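Local atomic coordinates of Glyoxalase/bleomycin resisance protein/dioxygenase (Streptomyces sp. CB03234, PDB entry 5UJP), a protein that binds calcium and riboflavin and belongs to the glyoxalase/bleomycin resistance/dioxygenase superfamily, whose members are often assigned dioxygenase activity. Residues P8-E13 against D104-V109. Numbering follows the deposited sequence.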
loop_
_atom_site.group_PDB
_atom_site.type_symbol
_atom_site.label_atom_id
_atom_site.label_comp_id
_atom_site.label_asym_id
_atom_site.label_seq_id
_atom_site.Cartn_x
_atom_site.Cartn_y
_atom_site.Cartn_z
ATOM N N PRO A 8 6.223 5.604 5.461
ATOM C CA PRO A 8 7.388 5.899 6.320
ATOM C C PRO A 8 7.574 7.405 6.479
ATOM O O PRO A 8 7.840 8.131 5.503
ATOM C CB PRO A 8 8.554 5.269 5.545
ATOM C CG PRO A 8 8.125 5.389 4.132
ATOM C CD PRO A 8 6.637 5.193 4.111
ATOM N N VAL A 9 7.496 7.873 7.740
ATOM C CA VAL A 9 7.637 9.297 8.032
ATOM C C VAL A 9 8.769 9.508 9.036
ATOM O O VAL A 9 9.193 8.591 9.738
ATOM C CB VAL A 9 6.317 9.915 8.551
ATOM C CG1 VAL A 9 5.156 9.699 7.520
ATOM C CG2 VAL A 9 6.000 9.365 9.935
ATOM N N SER A 10 9.284 10.745 9.065
ATOM C CA SER A 10 10.374 11.067 9.984
ATOM C C SER A 10 9.885 11.642 11.300
ATOM O O SER A 10 10.569 11.507 12.323
ATOM C CB SER A 10 11.349 12.071 9.357
ATOM O OG SER A 10 10.739 13.327 9.120
ATOM N N ASP A 11 8.757 12.335 11.283
ATOM C CA ASP A 11 8.204 12.994 12.456
ATOM C C ASP A 11 6.703 12.731 12.432
ATOM O O ASP A 11 5.983 13.256 11.570
ATOM C CB ASP A 11 8.524 14.492 12.403
ATOM C CG ASP A 11 8.081 15.231 13.649
ATOM O OD1 ASP A 11 6.938 15.020 14.103
ATOM O OD2 ASP A 11 8.878 16.048 14.179
ATOM N N GLN A 12 6.233 11.899 13.366
ATOM C CA GLN A 12 4.835 11.482 13.326
ATOM C C GLN A 12 3.882 12.627 13.625
ATOM O O GLN A 12 2.760 12.628 13.122
ATOM C CB GLN A 12 4.594 10.341 14.301
ATOM C CG GLN A 12 5.245 9.038 13.832
ATOM C CD GLN A 12 4.992 7.893 14.798
ATOM O OE1 GLN A 12 5.408 7.947 15.942
ATOM N NE2 GLN A 12 4.301 6.842 14.321
ATOM N N GLU A 13 4.261 13.557 14.492
ATOM C CA GLU A 13 3.359 14.662 14.795
ATOM C C GLU A 13 3.166 15.563 13.581
ATOM O O GLU A 13 2.034 15.967 13.269
ATOM C CB GLU A 13 3.888 15.469 15.980
ATOM C CG GLU A 13 2.832 16.434 16.491
ATOM C CD GLU A 13 1.619 15.721 17.073
ATOM O OE1 GLU A 13 1.776 14.577 17.534
ATOM O OE2 GLU A 13 0.512 16.306 17.098
ATOM N N ASP A 104 4.051 14.471 0.564
ATOM C CA ASP A 104 3.978 14.844 1.967
ATOM C C ASP A 104 5.269 15.544 2.385
ATOM O O ASP A 104 6.199 15.687 1.576
ATOM C CB ASP A 104 3.557 13.606 2.802
ATOM C CG ASP A 104 4.680 12.675 3.160
ATOM O OD1 ASP A 104 5.824 12.860 2.723
ATOM O OD2 ASP A 104 4.396 11.681 3.890
ATOM N N PRO A 105 5.350 16.019 3.629
ATOM C CA PRO A 105 6.570 16.729 4.071
ATOM C C PRO A 105 7.869 15.971 3.888
ATOM O O PRO A 105 8.914 16.596 3.646
ATOM C CB PRO A 105 6.313 16.955 5.561
ATOM C CG PRO A 105 4.828 17.194 5.628
ATOM C CD PRO A 105 4.281 16.131 4.646
ATOM N N ASP A 106 7.844 14.643 3.993
ATOM C CA ASP A 106 9.083 13.888 3.857
ATOM C C ASP A 106 9.394 13.547 2.416
ATOM O O ASP A 106 10.504 13.075 2.135
ATOM C CB ASP A 106 9.025 12.573 4.624
ATOM C CG ASP A 106 9.090 12.760 6.106
ATOM O OD1 ASP A 106 10.086 13.354 6.567
ATOM O OD2 ASP A 106 8.126 12.352 6.794
ATOM N N GLY A 107 8.417 13.713 1.510
ATOM C CA GLY A 107 8.613 13.333 0.129
ATOM C C GLY A 107 7.880 12.086 -0.312
ATOM O O GLY A 107 7.991 11.716 -1.484
ATOM N N ASN A 108 7.116 11.443 0.573
ATOM C CA ASN A 108 6.274 10.331 0.122
ATOM C C ASN A 108 5.281 10.848 -0.899
ATOM O O ASN A 108 4.694 11.913 -0.714
ATOM C CB ASN A 108 5.492 9.752 1.308
ATOM C CG ASN A 108 6.374 9.120 2.336
ATOM O OD1 ASN A 108 7.124 8.180 2.007
ATOM N ND2 ASN A 108 6.277 9.575 3.588
ATOM N N VAL A 109 5.086 10.104 -1.978
ATOM C CA VAL A 109 4.173 10.525 -3.039
ATOM C C VAL A 109 2.873 9.749 -2.884
ATOM O O VAL A 109 2.867 8.497 -2.886
ATOM C CB VAL A 109 4.768 10.263 -4.435
ATOM C CG1 VAL A 109 3.792 10.720 -5.533
ATOM C CG2 VAL A 109 6.092 11.002 -4.600
HETATM O O HOH W 1 7.381 14.021 9.117
#
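P8-S10, running from the end of strand 3-8 toward helix 12-23, pass alongside the type I beta turn D104-G107 and N108 just after it, with the CA atoms of V9 and D106 6.4 Å apart. The contact joins the two βαβββ modules of the vicinal oxygen chelate fold: the strand-to-helix connection of the first meets the hairpin turn between strands 97-103 and 109-113 of the second. D106 reaches across with both carboxylate oxygens. D106 OD1 accepts the hydroxyl OG of S10 on its syn lone pair at 2.6 Å, while D106 OD2 takes the backbone N of S10 at 3.0 Å, met 48° out of the carboxylate plane. The S10 hydroxyl comes within range because chi1 of 65° folds OG between its own N and carbonyl carbon. A water donates to D106 OD2 and to the carbonyl O of D11, extending the carboxylate's grip to the residue that caps helix 12-23. V9 lies against the same carboxylate, its CB 3.5 Å from D106 OD2, and its side chain also packs on A15 of that helix.

Deeper in, the N108 amide is held at both ends. N108 ND2 donates to P8 O (2.9 Å, 171°), approaching from above the carbonyl plane, and to D104 OD2, with both acceptors in the amide plane; OD1 is taken by the backbone N of L64. These bonds fix which end of the amide is nitrogen and restrain its rotation. D104 in turn positions N108: its OD2 also bonds Y19 OH of helix 12-23, and its OD1 gathers the turn, accepting N108 N and, weakly, the backbone N of D106 and G107. The proline ring of P8 packs against the oxygen end of the N108 amide, its CG 3.6 Å from N108 OD1.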